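Local coordinates for glutathione S-transferase (Sphingobium chungbukense, PDB 6M1T), which binds glutathione and, as a beta-class enzyme of its family, probably transfers it to electrophilic compounds in detoxification, at residues M1-A9 with A23-L32; C10-T21 with N66-A74. All blocks are in the same frame, centred on the assembly; numbering follows the deposited sequence.

Interaction 1. Residues M1-A9 with A23-L32; sequences MKLFISPGA and AAFDAVKVDL. With GSH (glutathione), chain C.
The carbonyl oxygen of Leu3 accepts the N-H of Val28, with Val28 N 2.8 Å from Leu3 O and an angle of 172° at the hydrogen, while the CA-H of Ala27 approaches the same oxygen. Val28 O is held in the same double way by the N-H of Ile5 and the CA-H of Phe4, and the ladder runs on to Val30 N, 2.8 Å from Ile5 O. It joins two parallel strands, 2-5 and 26-31. On one face of the sheet, with CG anti to the carbonyl carbon (chi1 -66°), the Phe4 ring lies alongside Val28, its CE2 3.8 Å from Val28 CG1; Val30 CG2 comes in at the ring's edge. The ring also meets that of Phe43, their planes about 40° apart. At the N-terminal end the bent chain of Met1 brings CE to 3.7 Å from Ala23 CB. At the other end Leu32 CD1 packs 3.7 Å from Ser6 CB, and its second branch, CD2, lies 3.9 Å from O2 of glutathione. With an alanine in place of Leu32 both methyls go, and Ser6 and glutathione would probably lose their shared apolar neighbour, opening a gap beside the peptide. These are the parallel strands of a thioredoxin-like beta-alpha-beta unit, joined through helix 12-21: the backbone ladder sets their register, and beyond its end Leu32 and Ala9 border the glutathione pocket.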
loop_
_atom_site.group_PDB
_atom_site.type_symbol
_atom_site.label_atom_id
_atom_site.label_comp_id
_atom_site.label_asym_id
_atom_site.label_seq_id
_atom_site.Cartn_x
_atom_site.Cartn_y
_atom_site.Cartn_z
ATOM N N MET A 1 -6.323 9.624 22.227
ATOM C CA MET A 1 -5.876 8.871 21.051
ATOM C C MET A 1 -5.320 7.526 21.543
ATOM O O MET A 1 -4.501 7.517 22.502
ATOM C CB MET A 1 -4.775 9.642 20.321
ATOM C CG MET A 1 -4.592 9.239 18.901
ATOM S SD MET A 1 -4.130 10.578 17.794
ATOM C CE MET A 1 -2.525 10.994 18.467
ATOM N N LYS A 2 -5.781 6.432 20.953
ATOM C CA LYS A 2 -5.335 5.074 21.340
ATOM C C LYS A 2 -4.747 4.430 20.088
ATOM O O LYS A 2 -5.457 4.332 19.058
ATOM C CB LYS A 2 -6.475 4.175 21.826
ATOM C CG LYS A 2 -7.191 4.571 23.109
ATOM C CD LYS A 2 -8.049 3.439 23.630
ATOM C CE LYS A 2 -9.331 3.908 24.277
ATOM N NZ LYS A 2 -10.361 4.171 23.240
ATOM N N LEU A 3 -3.522 3.967 20.195
ATOM C CA LEU A 3 -2.906 3.083 19.198
ATOM C C LEU A 3 -2.986 1.620 19.663
ATOM O O LEU A 3 -2.533 1.329 20.766
ATOM C CB LEU A 3 -1.443 3.495 19.013
ATOM C CG LEU A 3 -0.736 2.682 17.949
ATOM C CD1 LEU A 3 -1.266 3.004 16.538
ATOM C CD2 LEU A 3 0.772 2.909 18.048
ATOM N N PHE A 4 -3.525 0.745 18.805
ATOM C CA PHE A 4 -3.652 -0.702 19.043
ATOM C C PHE A 4 -2.454 -1.384 18.431
ATOM O O PHE A 4 -2.212 -1.167 17.235
ATOM C CB PHE A 4 -4.977 -1.251 18.500
ATOM C CG PHE A 4 -6.150 -0.683 19.246
ATOM C CD1 PHE A 4 -6.642 0.576 18.946
ATOM C CD2 PHE A 4 -6.705 -1.380 20.306
ATOM C CE1 PHE A 4 -7.706 1.104 19.662
ATOM C CE2 PHE A 4 -7.772 -0.854 21.011
ATOM C CZ PHE A 4 -8.269 0.390 20.693
ATOM N N ILE A 5 -1.720 -2.099 19.275
ATOM C CA ILE A 5 -0.425 -2.713 18.932
ATOM C C ILE A 5 -0.407 -4.206 19.246
ATOM O O ILE A 5 -1.165 -4.687 20.089
ATOM C CB ILE A 5 0.734 -1.997 19.653
ATOM C CG1 ILE A 5 0.742 -2.194 21.168
ATOM C CG2 ILE A 5 0.736 -0.531 19.280
ATOM C CD1 ILE A 5 2.122 -1.912 21.780
ATOM N N SER A 6 0.590 -4.850 18.647
ATOM C CA SER A 6 1.150 -6.143 19.097
ATOM C C SER A 6 2.676 -5.991 19.087
ATOM O O SER A 6 3.250 -5.561 18.096
ATOM C CB SER A 6 0.646 -7.245 18.194
ATOM O OG SER A 6 1.162 -8.482 18.654
ATOM N N PRO A 7 3.390 -6.264 20.200
ATOM C CA PRO A 7 4.820 -5.927 20.274
ATOM C C PRO A 7 5.614 -6.488 19.105
ATOM O O PRO A 7 5.521 -7.684 18.809
ATOM C CB PRO A 7 5.294 -6.542 21.590
ATOM C CG PRO A 7 4.034 -6.585 22.406
ATOM C CD PRO A 7 2.913 -6.913 21.428
ATOM N N GLY A 8 6.394 -5.628 18.473
ATOM C CA GLY A 8 7.319 -6.036 17.408
ATOM C C GLY A 8 6.637 -6.115 16.049
ATOM O O GLY A 8 7.379 -6.275 15.027
ATOM N N ALA A 9 5.298 -5.978 15.993
ATOM C CA ALA A 9 4.526 -6.079 14.730
ATOM C C ALA A 9 4.666 -4.759 13.980
ATOM O O ALA A 9 5.395 -3.859 14.486
ATOM C CB ALA A 9 3.085 -6.440 15.021
ATOM N N ALA A 23 2.705 13.395 20.694
ATOM C CA ALA A 23 1.234 13.340 20.818
ATOM C C ALA A 23 0.872 12.612 22.121
ATOM O O ALA A 23 1.617 11.721 22.545
ATOM C CB ALA A 23 0.628 12.655 19.622
ATOM N N ALA A 24 -0.228 13.022 22.753
ATOM C CA ALA A 24 -0.841 12.290 23.879
ATOM C C ALA A 24 -1.418 11.006 23.280
ATOM O O ALA A 24 -2.179 11.086 22.270
ATOM C CB ALA A 24 -1.908 13.137 24.561
ATOM N N PHE A 25 -1.077 9.852 23.840
ATOM C CA PHE A 25 -1.651 8.580 23.338
ATOM C C PHE A 25 -1.530 7.475 24.383
ATOM O O PHE A 25 -0.668 7.503 25.293
ATOM C CB PHE A 25 -0.990 8.208 21.997
ATOM C CG PHE A 25 0.388 7.625 22.124
ATOM C CD1 PHE A 25 1.487 8.442 22.265
ATOM C CD2 PHE A 25 0.591 6.244 22.109
ATOM C CE1 PHE A 25 2.760 7.916 22.396
ATOM C CE2 PHE A 25 1.878 5.715 22.177
ATOM C CZ PHE A 25 2.954 6.541 22.378
ATOM N N ASP A 26 -2.411 6.500 24.226
ATOM C CA ASP A 26 -2.356 5.222 24.946
ATOM C C ASP A 26 -1.878 4.200 23.919
ATOM O O ASP A 26 -2.351 4.260 22.783
ATOM C CB ASP A 26 -3.713 4.836 25.534
ATOM C CG ASP A 26 -4.271 5.872 26.480
ATOM O OD1 ASP A 26 -3.466 6.446 27.230
ATOM O OD2 ASP A 26 -5.496 6.065 26.471
ATOM N N ALA A 27 -0.988 3.309 24.312
ATOM C CA ALA A 27 -0.617 2.133 23.515
ATOM C C ALA A 27 -1.350 0.946 24.131
ATOM O O ALA A 27 -1.040 0.632 25.276
ATOM C CB ALA A 27 0.874 1.929 23.516
ATOM N N VAL A 28 -2.266 0.319 23.393
ATOM C CA VAL A 28 -3.137 -0.767 23.922
ATOM C C VAL A 28 -2.782 -2.064 23.193
ATOM O O VAL A 28 -2.835 -2.064 21.969
ATOM C CB VAL A 28 -4.600 -0.331 23.729
ATOM C CG1 VAL A 28 -5.584 -1.398 24.122
ATOM C CG2 VAL A 28 -4.859 0.955 24.528
ATOM N N LYS A 29 -2.402 -3.116 23.929
ATOM C CA LYS A 29 -1.989 -4.420 23.350
ATOM C C LYS A 29 -3.232 -5.212 22.896
ATOM O O LYS A 29 -4.291 -5.187 23.564
ATOM C CB LYS A 29 -1.109 -5.202 24.330
ATOM C CG LYS A 29 0.241 -4.550 24.604
ATOM C CD LYS A 29 1.212 -5.447 25.381
ATOM C CE LYS A 29 1.257 -5.160 26.866
ATOM N NZ LYS A 29 2.048 -3.935 27.158
ATOM N N VAL A 30 -3.101 -5.872 21.756
ATOM C CA VAL A 30 -4.103 -6.836 21.229
ATOM C C VAL A 30 -3.455 -8.218 21.176
ATOM O O VAL A 30 -2.305 -8.345 20.662
ATOM C CB VAL A 30 -4.588 -6.423 19.831
ATOM C CG1 VAL A 30 -5.675 -7.364 19.304
ATOM C CG2 VAL A 30 -5.054 -4.968 19.818
ATOM N N ASP A 31 -4.233 -9.227 21.545
ATOM C CA ASP A 31 -3.882 -10.653 21.356
ATOM C C ASP A 31 -4.352 -10.994 19.952
ATOM O O ASP A 31 -5.559 -10.948 19.728
ATOM C CB ASP A 31 -4.543 -11.559 22.410
ATOM C CG ASP A 31 -4.081 -13.008 22.289
ATOM O OD1 ASP A 31 -3.957 -13.501 21.110
ATOM O OD2 ASP A 31 -3.777 -13.631 23.352
ATOM N N LEU A 32 -3.434 -11.174 19.021
ATOM C CA LEU A 32 -3.801 -11.300 17.571
ATOM C C LEU A 32 -4.488 -12.661 17.326
ATOM O O LEU A 32 -5.267 -12.778 16.351
ATOM C CB LEU A 32 -2.525 -11.097 16.753
ATOM C CG LEU A 32 -2.056 -9.645 16.673
ATOM C CD1 LEU A 32 -0.844 -9.554 15.773
ATOM C CD2 LEU A 32 -3.200 -8.711 16.221
HETATM N N1 GSH C . -2.088 -3.502 5.273
HETATM C CA1 GSH C . -2.075 -3.392 6.743
HETATM C C1 GSH C . -1.335 -2.116 7.166
HETATM O O11 GSH C . -0.505 -1.675 6.360
HETATM O O12 GSH C . -1.634 -1.623 8.307
HETATM C CB1 GSH C . -1.391 -4.644 7.298
HETATM C CG1 GSH C . -1.580 -4.857 8.776
HETATM C CD1 GSH C . -1.044 -6.232 9.172
HETATM O OE1 GSH C . -0.902 -7.157 8.362
HETATM N N2 GSH C . -0.792 -6.392 10.464
HETATM C CA2 GSH C . -0.353 -7.621 11.094
HETATM C C2 GSH C . -1.486 -8.313 11.832
HETATM O O2 GSH C . -2.209 -7.668 12.591
HETATM C CB2 GSH C . 0.823 -7.379 12.038
HETATM S SG2 GSH C . 2.384 -6.997 11.182
HETATM N N3 GSH C . -1.679 -9.587 11.542
HETATM C CA3 GSH C . -2.690 -10.387 12.187
HETATM C C3 GSH C . -3.623 -11.081 11.190
HETATM O O31 GSH C . -3.558 -10.730 9.994
HETATM O O32 GSH C . -4.410 -11.937 11.647
#

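Interaction 2. Residues C10-T21 with N66-A74; sequences CSLAPHIALRET and NPAILLYIA. With GSH (glutathione), chain C.
Cys10 and Asn66 meet beside glutathione, each touching a different part of it. Cys10 SG lies 3.1 Å from the glutathione sulfur SG2, too far for a disulfide, while Asn66 N donates to the carboxylate oxygen O12 at 3.0 Å. That carboxylate sits at the N-terminal end of helix 66-75, whose dipole would be expected to favour the negative charge. The side chain of Asn66 turns back across the contact: its ND2 donates to Cys10 O at 3.1 Å, arriving from above the carbonyl plane, and Ala13 N reaches that oxygen from the opposite face. The other amide atom, Asn66 OD1, is buried without a polar partner and rests 3.1 Å from Pro14 CD.

Behind this first shell segments 12-21 and 66-74 run side by side, their axes 9.5 Å apart and only 4° from parallel. Pro14 is a knob among Asn66, Ile69, Leu70 and Ile73, its CB 3.6 Å from Ile69 CG2. Ile73 returns the fit, sitting among Pro14, Ala17, Leu18 and Thr21. With CG1 anti to the carbonyl carbon (chi1 -70°) and the chain extended at chi2, CD1 reaches Pro14 CB, while CG2 lies 3.7 Å from Ala17 CB. At the far end one water bridges Thr21 OG1 and Ile73 O. Outside the pair, Tyr72 stacks edge-to-face with Tyr92 of the second subunit. Knobs-into-holes packing fits the two helices together along their length, and one hydrogen bond from the Asn66 amide ties Cys10 to the residue whose backbone N-H binds the glutathione carboxylate.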
loop_
_atom_site.group_PDB
_atom_site.type_symbol
_atom_site.label_atom_id
_atom_site.label_comp_id
_atom_site.label_asym_id
_atom_site.label_seq_id
_atom_site.Cartn_x
_atom_site.Cartn_y
_atom_site.Cartn_z
ATOM N N CYS A 10 4.021 -4.613 12.807
ATOM C CA CYS A 10 4.194 -3.384 11.994
ATOM C C CYS A 10 3.573 -2.188 12.735
ATOM O O CYS A 10 3.929 -1.002 12.380
ATOM C CB CYS A 10 3.634 -3.561 10.593
ATOM S SG CYS A 10 1.881 -3.957 10.739
ATOM N N SER A 11 2.761 -2.422 13.781
ATOM C CA SER A 11 2.254 -1.364 14.708
ATOM C C SER A 11 3.370 -0.608 15.448
ATOM O O SER A 11 3.101 0.552 15.928
ATOM C CB SER A 11 1.231 -1.916 15.690
ATOM O OG SER A 11 1.687 -3.095 16.312
ATOM N N LEU A 12 4.564 -1.197 15.574
ATOM C CA LEU A 12 5.723 -0.455 16.157
ATOM C C LEU A 12 5.949 0.850 15.384
ATOM O O LEU A 12 6.380 1.822 15.984
ATOM C CB LEU A 12 6.935 -1.378 16.178
ATOM C CG LEU A 12 8.238 -0.815 16.737
ATOM C CD1 LEU A 12 8.105 -0.365 18.193
ATOM C CD2 LEU A 12 9.309 -1.872 16.616
ATOM N N ALA A 13 5.643 0.904 14.080
ATOM C CA ALA A 13 5.963 2.083 13.259
ATOM C C ALA A 13 5.192 3.311 13.751
ATOM O O ALA A 13 5.819 4.320 14.144
ATOM C CB ALA A 13 5.755 1.818 11.787
ATOM N N PRO A 14 3.844 3.266 13.825
ATOM C CA PRO A 14 3.104 4.385 14.384
ATOM C C PRO A 14 3.422 4.613 15.874
ATOM O O PRO A 14 3.345 5.779 16.317
ATOM C CB PRO A 14 1.620 4.080 14.086
ATOM C CG PRO A 14 1.614 2.624 13.781
ATOM C CD PRO A 14 2.972 2.270 13.194
ATOM N N HIS A 15 3.763 3.561 16.621
ATOM C CA HIS A 15 4.236 3.719 18.033
ATOM C C HIS A 15 5.434 4.685 18.055
ATOM O O HIS A 15 5.414 5.681 18.831
ATOM C CB HIS A 15 4.581 2.347 18.639
ATOM C CG HIS A 15 4.762 2.347 20.121
ATOM N ND1 HIS A 15 4.972 1.178 20.839
ATOM C CD2 HIS A 15 4.694 3.340 21.024
ATOM C CE1 HIS A 15 5.124 1.480 22.129
ATOM N NE2 HIS A 15 4.906 2.798 22.273
ATOM N N ILE A 16 6.459 4.400 17.275
ATOM C CA ILE A 16 7.665 5.283 17.179
ATOM C C ILE A 16 7.245 6.703 16.729
ATOM O O ILE A 16 7.708 7.680 17.313
ATOM C CB ILE A 16 8.720 4.656 16.265
ATOM C CG1 ILE A 16 9.314 3.416 16.921
ATOM C CG2 ILE A 16 9.783 5.687 15.883
ATOM C CD1 ILE A 16 10.060 2.484 16.008
ATOM N N ALA A 17 6.394 6.821 15.715
ATOM C CA ALA A 17 5.965 8.111 15.122
ATOM C C ALA A 17 5.283 9.001 16.170
ATOM O O ALA A 17 5.524 10.219 16.184
ATOM C CB ALA A 17 5.071 7.863 13.905
ATOM N N LEU A 18 4.374 8.454 16.967
ATOM C CA LEU A 18 3.704 9.217 18.040
ATOM C C LEU A 18 4.743 9.710 19.059
ATOM O O LEU A 18 4.539 10.838 19.579
ATOM C CB LEU A 18 2.633 8.341 18.699
ATOM C CG LEU A 18 1.410 8.107 17.819
ATOM C CD1 LEU A 18 0.612 6.926 18.323
ATOM C CD2 LEU A 18 0.549 9.346 17.750
ATOM N N ARG A 19 5.737 8.889 19.384
ATOM C CA ARG A 19 6.868 9.302 20.269
ATOM C C ARG A 19 7.669 10.433 19.586
ATOM O O ARG A 19 8.102 11.335 20.310
ATOM C CB ARG A 19 7.769 8.131 20.640
ATOM C CG ARG A 19 7.066 7.166 21.593
ATOM C CD ARG A 19 7.909 6.034 22.116
ATOM N NE ARG A 19 7.032 5.156 22.885
ATOM C CZ ARG A 19 6.797 5.227 24.188
ATOM N NH1 ARG A 19 7.431 6.109 24.934
ATOM N NH2 ARG A 19 5.923 4.399 24.724
ATOM N N GLU A 20 7.831 10.398 18.264
ATOM C CA GLU A 20 8.554 11.434 17.479
ATOM C C GLU A 20 7.767 12.751 17.458
ATOM O O GLU A 20 8.413 13.836 17.344
ATOM C CB GLU A 20 8.912 10.919 16.083
ATOM C CG GLU A 20 10.075 9.948 16.066
ATOM C CD GLU A 20 11.486 10.574 16.139
ATOM O OE1 GLU A 20 11.637 11.784 15.867
ATOM O OE2 GLU A 20 12.423 9.844 16.428
ATOM N N THR A 21 6.443 12.724 17.555
ATOM C CA THR A 21 5.624 13.952 17.505
ATOM C C THR A 21 5.261 14.486 18.906
ATOM O O THR A 21 4.809 15.650 18.990
ATOM C CB THR A 21 4.372 13.750 16.640
ATOM O OG1 THR A 21 3.530 12.820 17.305
ATOM C CG2 THR A 21 4.712 13.317 15.229
ATOM N N ASN A 66 -1.197 1.332 7.888
ATOM C CA ASN A 66 0.044 2.058 8.268
ATOM C C ASN A 66 0.209 3.324 7.442
ATOM O O ASN A 66 0.450 4.394 8.006
ATOM C CB ASN A 66 1.252 1.128 8.229
ATOM C CG ASN A 66 1.714 0.816 9.634
ATOM O OD1 ASN A 66 1.613 1.675 10.507
ATOM N ND2 ASN A 66 2.161 -0.387 9.866
ATOM N N PRO A 67 0.131 3.253 6.100
ATOM C CA PRO A 67 0.344 4.454 5.290
ATOM C C PRO A 67 -0.552 5.644 5.673
ATOM O O PRO A 67 -0.048 6.812 5.766
ATOM C CB PRO A 67 0.077 3.927 3.870
ATOM C CG PRO A 67 0.493 2.490 3.920
ATOM C CD PRO A 67 -0.001 2.023 5.283
ATOM N N ALA A 68 -1.843 5.401 5.941
ATOM C CA ALA A 68 -2.789 6.452 6.370
ATOM C C ALA A 68 -2.482 6.906 7.804
ATOM O O ALA A 68 -2.492 8.105 8.071
ATOM C CB ALA A 68 -4.199 5.943 6.236
ATOM N N ILE A 69 -2.228 5.964 8.712
ATOM C CA ILE A 69 -1.983 6.249 10.149
ATOM C C ILE A 69 -0.730 7.090 10.265
ATOM O O ILE A 69 -0.773 8.073 10.973
ATOM C CB ILE A 69 -1.908 4.942 10.966
ATOM C CG1 ILE A 69 -3.298 4.306 11.001
ATOM C CG2 ILE A 69 -1.362 5.206 12.364
ATOM C CD1 ILE A 69 -3.363 2.898 11.534
ATOM N N LEU A 70 0.325 6.677 9.590
ATOM C CA LEU A 70 1.648 7.315 9.679
ATOM C C LEU A 70 1.553 8.744 9.142
ATOM O O LEU A 70 2.062 9.676 9.811
ATOM C CB LEU A 70 2.659 6.461 8.924
ATOM C CG LEU A 70 3.106 5.175 9.660
ATOM C CD1 LEU A 70 3.921 4.318 8.717
ATOM C CD2 LEU A 70 3.886 5.512 10.926
ATOM N N LEU A 71 0.902 8.934 8.003
ATOM C CA LEU A 71 0.702 10.317 7.465
ATOM C C LEU A 71 -0.108 11.172 8.443
ATOM O O LEU A 71 0.282 12.331 8.659
ATOM C CB LEU A 71 -0.010 10.283 6.112
ATOM C CG LEU A 71 0.773 10.657 4.855
ATOM C CD1 LEU A 71 2.072 11.416 5.092
ATOM C CD2 LEU A 71 1.030 9.405 4.032
ATOM N N TYR A 72 -1.222 10.648 8.973
ATOM C CA TYR A 72 -2.061 11.326 9.973
ATOM C C TYR A 72 -1.156 11.831 11.102
ATOM O O TYR A 72 -1.251 13.027 11.548
ATOM C CB TYR A 72 -3.177 10.418 10.510
ATOM C CG TYR A 72 -4.007 11.126 11.535
ATOM C CD1 TYR A 72 -5.042 11.976 11.159
ATOM C CD2 TYR A 72 -3.688 11.046 12.880
ATOM C CE1 TYR A 72 -5.762 12.687 12.106
ATOM C CE2 TYR A 72 -4.388 11.754 13.832
ATOM C CZ TYR A 72 -5.444 12.552 13.446
ATOM O OH TYR A 72 -6.120 13.239 14.398
ATOM N N ILE A 73 -0.389 10.906 11.689
ATOM C CA ILE A 73 0.454 11.216 12.877
ATOM C C ILE A 73 1.460 12.323 12.501
ATOM O O ILE A 73 1.565 13.272 13.283
ATOM C CB ILE A 73 1.188 9.965 13.396
ATOM C CG1 ILE A 73 0.178 8.996 14.029
ATOM C CG2 ILE A 73 2.322 10.352 14.340
ATOM C CD1 ILE A 73 0.661 7.568 14.088
ATOM N N ALA A 74 2.164 12.190 11.374
ATOM C CA ALA A 74 3.164 13.197 10.894
ATOM C C ALA A 74 2.508 14.571 10.766
ATOM O O ALA A 74 3.078 15.575 11.294
ATOM C CB ALA A 74 3.784 12.783 9.585
HETATM N N1 GSH C . -2.088 -3.502 5.273
HETATM C CA1 GSH C . -2.075 -3.392 6.743
HETATM C C1 GSH C . -1.335 -2.116 7.166
HETATM O O11 GSH C . -0.505 -1.675 6.360
HETATM O O12 GSH C . -1.634 -1.623 8.307
HETATM C CB1 GSH C . -1.391 -4.644 7.298
HETATM C CG1 GSH C . -1.580 -4.857 8.776
HETATM C CD1 GSH C . -1.044 -6.232 9.172
HETATM O OE1 GSH C . -0.902 -7.157 8.362
HETATM N N2 GSH C . -0.792 -6.392 10.464
HETATM C CA2 GSH C . -0.353 -7.621 11.094
HETATM C C2 GSH C . -1.486 -8.313 11.832
HETATM O O2 GSH C . -2.209 -7.668 12.591
HETATM C CB2 GSH C . 0.823 -7.379 12.038
HETATM S SG2 GSH C . 2.384 -6.997 11.182
HETATM N N3 GSH C . -1.679 -9.587 11.542
HETATM C CA3 GSH C . -2.690 -10.387 12.187
HETATM C C3 GSH C . -3.623 -11.081 11.190
HETATM O O31 GSH C . -3.558 -10.730 9.994
HETATM O O32 GSH C . -4.410 -11.937 11.647
HETATM O O HOH W 1 1.047 13.243 16.116
#

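Overall arrangement
The centres of interactions 1 and 2 lie 11 Å apart in the thioredoxin-like N-terminal domain, and their segments alternate along the chain: 1-9, 10-21, 23-32, then 66-74. Strand 2-5, helix 12-21 and strand 26-31 form one beta-alpha-beta unit, so interaction 1 joins its strands while interaction 2 sets its helix against helix 66-75. Strand 2-5 is central in the mixed sheet, and helix 12-21 packs on it: Leu3 CD2 approaches His15 N, Met1 CE touches Leu18 CD2, and Ser6 N probably hydrogen-bonds to Ser11 OG. Both contacts reach glutathione, whose site is completed by Glu104 of the second subunit, linking sheet, helices and dimer around one ligand.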